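Long-range contacts in STING-associated CdnE c-di-GMP synthase (Flavobacteriaceae, PDB 6WT8), which synthesises the cyclic dinucleotide c-di-GMP, which in its bacterial CBASS defence system probably serves as the signal sensed by a STING protein: residues 24-29 with 296-301; 49-54 with 257-262. All coordinates share one frame; numbering follows the deposited sequence.

Interaction 1 (24-29 with 296-301)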
ATOM      1  N   THR A  24     -20.947  -0.595  -2.747  1.00 21.38           N
ATOM      2  CA  THR A  24     -21.454   0.485  -1.901  1.00 22.18           C
ATOM      3  C   THR A  24     -21.202   1.831  -2.557  1.00 20.15           C
ATOM      4  O   THR A  24     -20.083   2.133  -2.980  1.00 23.35           O
ATOM      5  CB  THR A  24     -20.759   0.438  -0.547  1.00 25.53           C
ATOM      6  OG1 THR A  24     -20.950  -0.866   0.015  1.00 31.24           O
ATOM      7  CG2 THR A  24     -21.307   1.515   0.397  1.00 27.46           C
ATOM      8  N   LYS A  25     -22.258   2.639  -2.657  1.00 22.74           N
ATOM      9  CA  LYS A  25     -22.107   3.966  -3.233  1.00 20.22           C
ATOM     10  C   LYS A  25     -21.287   4.839  -2.298  1.00 20.66           C
ATOM     11  O   LYS A  25     -21.352   4.721  -1.064  1.00 21.88           O
ATOM     12  CB  LYS A  25     -23.468   4.624  -3.449  1.00 24.31           C
ATOM     13  CG  LYS A  25     -24.364   3.949  -4.478  1.00 26.38           C
ATOM     14  CD  LYS A  25     -25.671   4.764  -4.527  1.00 26.57           C
ATOM     15  CE  LYS A  25     -26.737   4.183  -5.411  1.00 34.94           C
ATOM     16  NZ  LYS A  25     -27.794   5.270  -5.601  1.00 32.54           N
HETATM   17  N   MSE A  26     -20.491   5.709  -2.896  1.00 21.40           N
HETATM   18  CA  MSE A  26     -19.848   6.733  -2.099  1.00 23.20           C
HETATM   19  C   MSE A  26     -20.917   7.653  -1.556  1.00 21.05           C
HETATM   20  O   MSE A  26     -21.903   7.982  -2.226  1.00 22.73           O
HETATM   21  CB  MSE A  26     -18.871   7.541  -2.921  1.00 21.69           C
HETATM   22  CG  MSE A  26     -17.715   6.691  -3.400  1.00 20.83           C
HETATM   23 SE   MSE A  26     -16.513   7.641  -4.697  0.59 20.19          SE
HETATM   24  CE  MSE A  26     -17.659   7.623  -6.204  1.00 20.56           C
ATOM     25  N   TYR A  27     -20.717   8.110  -0.332  1.00 16.85           N
ATOM     26  CA  TYR A  27     -21.795   8.878   0.295  1.00 20.28           C
ATOM     27  C   TYR A  27     -22.055  10.191  -0.437  1.00 20.87           C
ATOM     28  O   TYR A  27     -23.206  10.637  -0.494  1.00 21.98           O
ATOM     29  CB  TYR A  27     -21.489   9.165   1.765  1.00 29.13           C
ATOM     30  CG  TYR A  27     -21.957   8.078   2.710  1.00 42.75           C
ATOM     31  CD1 TYR A  27     -22.122   6.767   2.266  1.00 49.36           C
ATOM     32  CD2 TYR A  27     -22.248   8.374   4.045  1.00 50.09           C
ATOM     33  CE1 TYR A  27     -22.559   5.779   3.120  1.00 57.26           C
ATOM     34  CE2 TYR A  27     -22.683   7.401   4.911  1.00 48.11           C
ATOM     35  CZ  TYR A  27     -22.840   6.110   4.445  1.00 58.49           C
ATOM     36  OH  TYR A  27     -23.279   5.135   5.308  1.00 60.26           O
ATOM     37  N   SER A  28     -21.020  10.799  -1.036  1.00 20.98           N
ATOM     38  CA  SER A  28     -21.288  12.068  -1.693  1.00 17.79           C
ATOM     39  C   SER A  28     -22.161  11.870  -2.902  1.00 21.24           C
ATOM     40  O   SER A  28     -22.785  12.834  -3.353  1.00 23.73           O
ATOM     41  CB  SER A  28     -19.990  12.783  -2.099  1.00 19.36           C
ATOM     42  OG  SER A  28     -19.207  12.054  -3.086  1.00 17.71           O
ATOM     43  N   GLU A  29     -22.261  10.633  -3.422  1.00 21.50           N
ATOM     44  CA  GLU A  29     -23.209  10.390  -4.520  1.00 20.53           C
ATOM     45  C   GLU A  29     -24.641  10.744  -4.135  1.00 23.51           C
ATOM     46  O   GLU A  29     -25.397  11.283  -4.953  1.00 31.69           O
ATOM     47  CB  GLU A  29     -23.194   8.919  -4.949  1.00 22.24           C
ATOM     48  CG  GLU A  29     -21.970   8.514  -5.720  1.00 24.59           C
ATOM     49  CD  GLU A  29     -22.057   7.059  -6.103  1.00 20.79           C
ATOM     50  OE1 GLU A  29     -22.991   6.743  -6.899  1.00 24.99           O
ATOM     51  OE2 GLU A  29     -21.223   6.279  -5.597  1.00 22.03           O
ATOM     52  N   LEU A 296     -15.593  17.567  -0.178  1.00 16.00           N
ATOM     53  CA  LEU A 296     -15.929  17.719  -1.592  1.00 16.30           C
ATOM     54  C   LEU A 296     -16.696  16.507  -2.113  1.00 13.83           C
ATOM     55  O   LEU A 296     -16.418  15.358  -1.743  1.00 15.46           O
ATOM     56  CB  LEU A 296     -14.654  17.866  -2.425  1.00 16.61           C
ATOM     57  CG  LEU A 296     -13.950  19.228  -2.263  1.00 19.97           C
ATOM     58  CD1 LEU A 296     -12.757  19.210  -3.218  1.00 22.24           C
ATOM     59  CD2 LEU A 296     -14.843  20.353  -2.635  1.00 25.50           C
ATOM     60  N   HIS A 297     -17.604  16.779  -3.052  1.00 15.73           N
ATOM     61  CA  HIS A 297     -18.233  15.734  -3.840  1.00 17.42           C
ATOM     62  C   HIS A 297     -17.184  15.007  -4.678  1.00 16.41           C
ATOM     63  O   HIS A 297     -16.148  15.570  -5.071  1.00 15.96           O
ATOM     64  CB  HIS A 297     -19.257  16.406  -4.732  1.00 16.05           C
ATOM     65  CG  HIS A 297     -20.022  15.478  -5.649  1.00 18.41           C
ATOM     66  ND1 HIS A 297     -19.639  15.221  -6.962  1.00 19.46           N
ATOM     67  CD2 HIS A 297     -21.229  14.878  -5.479  1.00 20.41           C
ATOM     68  CE1 HIS A 297     -20.540  14.441  -7.526  1.00 20.75           C
ATOM     69  NE2 HIS A 297     -21.523  14.229  -6.656  1.00 19.93           N
ATOM     70  N   TYR A 298     -17.442  13.722  -4.981  1.00 15.13           N
ATOM     71  CA  TYR A 298     -16.393  12.915  -5.635  1.00 16.06           C
ATOM     72  C   TYR A 298     -15.926  13.489  -6.980  1.00 14.23           C
ATOM     73  O   TYR A 298     -14.734  13.388  -7.285  1.00 16.73           O
ATOM     74  CB  TYR A 298     -16.852  11.452  -5.795  1.00 15.55           C
ATOM     75  CG  TYR A 298     -17.872  11.202  -6.890  1.00 16.30           C
ATOM     76  CD1 TYR A 298     -19.251  11.419  -6.674  1.00 19.07           C
ATOM     77  CD2 TYR A 298     -17.468  10.833  -8.172  1.00 18.39           C
ATOM     78  CE1 TYR A 298     -20.175  11.237  -7.709  1.00 19.12           C
ATOM     79  CE2 TYR A 298     -18.384  10.662  -9.205  1.00 16.78           C
ATOM     80  CZ  TYR A 298     -19.723  10.849  -8.976  1.00 19.65           C
ATOM     81  OH  TYR A 298     -20.641  10.693 -10.004  1.00 24.01           O
ATOM     82  N   LEU A 299     -16.811  14.131  -7.757  1.00 16.07           N
ATOM     83  CA  LEU A 299     -16.364  14.673  -9.050  1.00 15.22           C
ATOM     84  C   LEU A 299     -15.383  15.812  -8.831  1.00 18.67           C
ATOM     85  O   LEU A 299     -14.481  16.014  -9.642  1.00 18.97           O
ATOM     86  CB  LEU A 299     -17.557  15.156  -9.899  1.00 19.59           C
ATOM     87  CG  LEU A 299     -18.469  14.013 -10.437  1.00 17.11           C
ATOM     88  CD1 LEU A 299     -19.661  14.610 -11.100  1.00 20.45           C
ATOM     89  CD2 LEU A 299     -17.738  13.115 -11.443  1.00 21.31           C
ATOM     90  N   ASP A 300     -15.567  16.586  -7.758  1.00 16.91           N
ATOM     91  CA  ASP A 300     -14.664  17.700  -7.521  1.00 17.15           C
ATOM     92  C   ASP A 300     -13.290  17.222  -7.073  1.00 17.59           C
ATOM     93  O   ASP A 300     -12.338  18.007  -7.150  1.00 17.36           O
ATOM     94  CB  ASP A 300     -15.267  18.655  -6.476  1.00 18.31           C
ATOM     95  CG  ASP A 300     -16.529  19.380  -6.997  1.00 23.20           C
ATOM     96  OD1 ASP A 300     -16.767  19.394  -8.213  1.00 25.15           O
ATOM     97  OD2 ASP A 300     -17.310  19.952  -6.199  1.00 26.60           O
ATOM     98  N   LEU A 301     -13.148  15.956  -6.642  1.00 15.42           N
ATOM     99  CA  LEU A 301     -11.824  15.434  -6.330  1.00 13.99           C
ATOM    100  C   LEU A 301     -10.939  15.352  -7.550  1.00 15.50           C
ATOM    101  O   LEU A 301      -9.697  15.335  -7.403  1.00 17.51           O
ATOM    102  CB  LEU A 301     -11.904  14.039  -5.699  1.00 15.47           C
ATOM    103  CG  LEU A 301     -12.677  13.997  -4.390  1.00 16.00           C
ATOM    104  CD1 LEU A 301     -12.809  12.543  -3.900  1.00 19.21           C
ATOM    105  CD2 LEU A 301     -12.030  14.861  -3.307  1.00 15.07           C
TER
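The backbones of 24-29 and 296-301 come nearest at Ser-28 and His-297, whose CA atoms lie 5.2 Å apart where the first turn of helix 27-31 abuts the chain leading into helix 300-314. One hydrogen bond crosses this junction: Tyr-298 N donates to Ser-28 OG at 3.1 Å, with a clearly bent N-H...O angle of 136°. Ser-28 holds OG between its own N and carbonyl carbon (chi1 64°), which turns the hydroxyl toward Tyr-298 N and also brings it to the edge of the tyrosine ring, near the ring plane. Met-26, a selenomethionine, brings its CE methyl over one face of that ring, the two side chains crossing at about a right angle. Its bend at chi3 (-73°) sets CE 4.0 Å from the Tyr-298 centroid in a CH-pi contact, while SE stands obliquely in a longer Met-aromatic contact. Leu-299 CG packs against the opposite face, so the ring is sandwiched. Glu-29 CG reaches Tyr-298 CE1 at 3.8 Å, but its carboxylate turns to its own segment: Glu-29 OE2 accepts from Met-26 N at 2.9 Å, from above the carboxylate plane, and also pairs with Lys-56. Ser-28 O comes within 3.3 Å of His-297 CD2, while His-297 NE2 bonds to Glu-43, which probably restrains the turn of an imidazole that has Tyr-298 CD1 over one face. Helix 46-56 flanks the contact, with Met-55 touching Met-26 and Tyr-298, and Ser-48 bonded to the tyrosine hydroxyl; Asn-255 of helix 253-266 also packs on Met-26.

Interaction 2 (49-54 with 257-262)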
ATOM      1  N   ILE A  49     -19.517   7.802 -14.667  1.00 16.83           N
ATOM      2  CA  ILE A  49     -19.497   6.381 -14.301  1.00 15.59           C
ATOM      3  C   ILE A  49     -18.076   5.831 -14.289  1.00 18.16           C
ATOM      4  O   ILE A  49     -17.689   5.044 -13.406  1.00 16.19           O
ATOM      5  CB  ILE A  49     -20.409   5.593 -15.259  1.00 16.64           C
ATOM      6  CG1 ILE A  49     -21.839   6.054 -15.052  1.00 19.80           C
ATOM      7  CG2 ILE A  49     -20.302   4.118 -15.014  1.00 17.93           C
ATOM      8  CD1 ILE A  49     -22.738   5.550 -16.198  1.00 20.21           C
ATOM      9  N   TYR A  50     -17.275   6.220 -15.277  1.00 17.50           N
ATOM     10  CA  TYR A  50     -15.876   5.806 -15.274  1.00 17.02           C
ATOM     11  C   TYR A  50     -15.174   6.263 -13.999  1.00 14.49           C
ATOM     12  O   TYR A  50     -14.407   5.499 -13.397  1.00 14.31           O
ATOM     13  CB  TYR A  50     -15.168   6.384 -16.494  1.00 17.80           C
ATOM     14  CG  TYR A  50     -13.665   6.155 -16.505  1.00 17.06           C
ATOM     15  CD1 TYR A  50     -13.135   4.870 -16.510  1.00 16.28           C
ATOM     16  CD2 TYR A  50     -12.801   7.236 -16.498  1.00 22.76           C
ATOM     17  CE1 TYR A  50     -11.695   4.634 -16.514  1.00 20.58           C
ATOM     18  CE2 TYR A  50     -11.381   7.019 -16.514  1.00 23.20           C
ATOM     19  CZ  TYR A  50     -10.867   5.740 -16.517  1.00 23.48           C
ATOM     20  OH  TYR A  50      -9.490   5.465 -16.547  1.00 26.85           O
ATOM     21  N   ILE A  51     -15.344   7.532 -13.658  1.00 15.21           N
ATOM     22  CA  ILE A  51     -14.720   8.047 -12.424  1.00 15.18           C
ATOM     23  C   ILE A  51     -15.190   7.252 -11.202  1.00 15.01           C
ATOM     24  O   ILE A  51     -14.371   6.825 -10.355  1.00 14.69           O
ATOM     25  CB  ILE A  51     -15.040   9.538 -12.265  1.00 14.69           C
ATOM     26  CG1 ILE A  51     -14.392  10.346 -13.386  1.00 16.13           C
ATOM     27  CG2 ILE A  51     -14.614  10.037 -10.870  1.00 16.49           C
ATOM     28  CD1 ILE A  51     -14.967  11.755 -13.512  1.00 15.88           C
ATOM     29  N   LYS A  52     -16.504   7.012 -11.111  1.00 15.13           N
ATOM     30  CA  LYS A  52     -17.045   6.296  -9.942  1.00 17.49           C
ATOM     31  C   LYS A  52     -16.446   4.910  -9.820  1.00 17.09           C
ATOM     32  O   LYS A  52     -16.065   4.470  -8.718  1.00 16.46           O
ATOM     33  CB  LYS A  52     -18.578   6.163 -10.046  1.00 17.04           C
ATOM     34  CG  LYS A  52     -19.269   7.414  -9.698  1.00 19.01           C
ATOM     35  CD  LYS A  52     -20.805   7.175  -9.603  1.00 19.53           C
ATOM     36  CE  LYS A  52     -21.402   6.743 -10.926  1.00 24.36           C
ATOM     37  NZ  LYS A  52     -22.961   6.755 -10.886  1.00 32.11           N
ATOM     38  N   GLU A  53     -16.427   4.165 -10.928  1.00 14.96           N
ATOM     39  CA  GLU A  53     -15.990   2.781 -10.849  1.00 15.61           C
ATOM     40  C   GLU A  53     -14.484   2.707 -10.666  1.00 14.98           C
ATOM     41  O   GLU A  53     -13.990   1.775 -10.015  1.00 15.98           O
ATOM     42  CB  GLU A  53     -16.499   2.041 -12.090  1.00 16.29           C
ATOM     43  CG  GLU A  53     -18.057   2.031 -11.986  1.00 17.62           C
ATOM     44  CD  GLU A  53     -18.765   1.118 -12.961  1.00 21.83           C
ATOM     45  OE1 GLU A  53     -18.071   0.451 -13.756  1.00 22.69           O
ATOM     46  OE2 GLU A  53     -20.042   1.098 -12.933  1.00 20.47           O
ATOM     47  N   SER A  54     -13.764   3.720 -11.163  1.00 14.19           N
ATOM     48  CA  SER A  54     -12.327   3.798 -10.918  1.00 15.31           C
ATOM     49  C   SER A  54     -12.021   4.126  -9.455  1.00 15.12           C
ATOM     50  O   SER A  54     -11.002   3.675  -8.922  1.00 16.46           O
ATOM     51  CB  SER A  54     -11.692   4.863 -11.798  1.00 16.22           C
ATOM     52  OG  SER A  54     -11.670   4.456 -13.155  1.00 17.10           O
ATOM     53  N   ILE A 257      -6.747   7.499  -4.405  1.00 12.62           N
ATOM     54  CA  ILE A 257      -5.632   6.606  -4.744  1.00 12.04           C
ATOM     55  C   ILE A 257      -6.047   5.646  -5.856  1.00 10.24           C
ATOM     56  O   ILE A 257      -5.308   5.428  -6.847  1.00 13.41           O
ATOM     57  CB  ILE A 257      -5.207   5.849  -3.484  1.00 11.40           C
ATOM     58  CG1 ILE A 257      -4.440   6.831  -2.583  1.00 13.18           C
ATOM     59  CG2 ILE A 257      -4.269   4.632  -3.855  1.00 12.33           C
ATOM     60  CD1 ILE A 257      -4.145   6.302  -1.175  1.00 12.84           C
ATOM     61  N   ARG A 258      -7.215   4.990  -5.672  1.00 10.69           N
ATOM     62  CA  ARG A 258      -7.652   4.002  -6.665  1.00 11.38           C
ATOM     63  C   ARG A 258      -7.910   4.674  -8.005  1.00 12.73           C
ATOM     64  O   ARG A 258      -7.632   4.090  -9.050  1.00 12.83           O
ATOM     65  CB  ARG A 258      -8.898   3.270  -6.140  1.00 13.63           C
ATOM     66  CG  ARG A 258      -8.532   2.379  -4.933  1.00 14.63           C
ATOM     67  CD  ARG A 258      -9.687   1.444  -4.528  1.00 17.99           C
ATOM     68  NE  ARG A 258     -10.772   2.267  -4.034  1.00 20.77           N
ATOM     69  CZ  ARG A 258     -11.202   2.370  -2.770  1.00 15.68           C
ATOM     70  NH1 ARG A 258     -10.777   1.663  -1.701  1.00 15.46           N
ATOM     71  NH2 ARG A 258     -12.165   3.222  -2.546  1.00 17.55           N
ATOM     72  N   PHE A 259      -8.496   5.882  -7.988  1.00 11.64           N
ATOM     73  CA  PHE A 259      -8.716   6.613  -9.238  1.00 13.04           C
ATOM     74  C   PHE A 259      -7.412   6.846  -9.964  1.00 11.95           C
ATOM     75  O   PHE A 259      -7.302   6.532 -11.146  1.00 12.28           O
ATOM     76  CB  PHE A 259      -9.396   7.947  -8.914  1.00 12.32           C
ATOM     77  CG  PHE A 259      -9.639   8.834 -10.095  1.00 13.13           C
ATOM     78  CD1 PHE A 259     -10.511   8.472 -11.071  1.00 14.23           C
ATOM     79  CD2 PHE A 259      -9.080  10.061 -10.143  1.00 17.02           C
ATOM     80  CE1 PHE A 259     -10.753   9.316 -12.188  1.00 14.57           C
ATOM     81  CE2 PHE A 259      -9.318  10.904 -11.230  1.00 22.49           C
ATOM     82  CZ  PHE A 259     -10.188  10.537 -12.231  1.00 18.30           C
ATOM     83  N   LEU A 260      -6.393   7.384  -9.272  1.00 11.54           N
ATOM     84  CA  LEU A 260      -5.142   7.673 -10.001  1.00 12.04           C
ATOM     85  C   LEU A 260      -4.485   6.386 -10.506  1.00 12.96           C
ATOM     86  O   LEU A 260      -3.884   6.363 -11.588  1.00 13.97           O
ATOM     87  CB  LEU A 260      -4.151   8.445  -9.112  1.00 16.60           C
ATOM     88  CG  LEU A 260      -4.268   9.937  -8.915  1.00 24.87           C
ATOM     89  CD1 LEU A 260      -2.883  10.405  -8.334  1.00 21.65           C
ATOM     90  CD2 LEU A 260      -4.573  10.668 -10.230  1.00 24.32           C
ATOM     91  N   LYS A 261      -4.558   5.295  -9.720  1.00 11.67           N
ATOM     92  CA  LYS A 261      -4.009   4.014 -10.181  1.00 12.78           C
ATOM     93  C   LYS A 261      -4.712   3.545 -11.446  1.00 11.48           C
ATOM     94  O   LYS A 261      -4.058   3.074 -12.388  1.00 13.92           O
ATOM     95  CB  LYS A 261      -4.129   2.961  -9.078  1.00 12.18           C
ATOM     96  CG  LYS A 261      -3.137   3.122  -7.943  1.00 13.75           C
ATOM     97  CD  LYS A 261      -3.319   1.921  -7.011  1.00 19.00           C
ATOM     98  CE  LYS A 261      -2.479   2.000  -5.813  1.00 22.34           C
ATOM     99  NZ  LYS A 261      -2.551   0.597  -5.199  1.00 17.18           N
ATOM    100  N   ASN A 262      -6.033   3.713 -11.518  1.00 12.02           N
ATOM    101  CA  ASN A 262      -6.759   3.313 -12.720  1.00 12.55           C
ATOM    102  C   ASN A 262      -6.371   4.197 -13.894  1.00 15.60           C
ATOM    103  O   ASN A 262      -6.243   3.704 -15.020  1.00 14.59           O
ATOM    104  CB  ASN A 262      -8.285   3.400 -12.462  1.00 13.26           C
ATOM    105  CG  ASN A 262      -8.845   2.065 -11.906  1.00 13.30           C
ATOM    106  OD1 ASN A 262      -8.747   1.041 -12.583  1.00 15.72           O
ATOM    107  ND2 ASN A 262      -9.377   2.060 -10.681  1.00 14.10           N
TER
HETATM  108  O   HOH W   1     -11.484   0.228  -9.737  1.00 18.43           O
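Ser-54 and Asn-262 form the polar centre of a buried helix-helix crossing, made by helices 46-56 and 253-266 within the helical part of the enzyme. The axes of the two segments approach to 8.9 Å at an angle of 114°, and Ser-54 faces the other helix directly. Asn-262 ND2 donates to Ser-54 O at 2.9 Å, meeting a lone pair in the carbonyl plane although the oxygen is tilted from the asparagine amide plane. The same nitrogen gives a bond to a water, which donates in turn to Glu-53 O, and has a weak link to Arg-258 O, while Asn-262 OD1 accepts from Arg-15. With an alanine in place of Asn-262, Ser-54 O is likely to lose its cross-helix donor, the water bridge to Glu-53 O to be broken, and Arg-15 to be left without this acceptor. Ser-54 OG donates back to Tyr-50 O at 2.9 Å, from the face of that carbonyl opposite the one used by Ser-54 N; it sits above the rim of the Tyr-50 ring and touches Asn-262 CB at 3.6 Å. Beside this polar patch, Phe-259 has CG anti to the backbone N (chi1 178°), which carries the ring to the other helix; its edge meets Ser-54 CB, with CD1 3.9 Å away, and CE1 touches both branches of Ile-51. Helix 336-360 closes in on this apolar pair through Ile-353, while helix 5-16 packs Val-12 on Tyr-50 and Ser-54, and helix 278-287 backs the far side of helix 253-266.

From the N terminus, the chain passes helix 5-16 and reaches 24-29, the first half of interaction 1, then enters helix 46-56, which supplies the first half of interaction 2. It next runs through the mixed sheet and its helices before helix 253-266 returns to close interaction 2, a loop of 202 intervening residues. Only at 296-301 does interaction 1 close, so the loop of interaction 2 is nested inside that of interaction 1. Their centres lie about 12 Å apart, and helix 46-56 joins them: Lys-52 packs on Tyr-298 and Met-26, and Ile-51 on Leu-299. Together they tie the N-terminal helices to the C-terminal helical region.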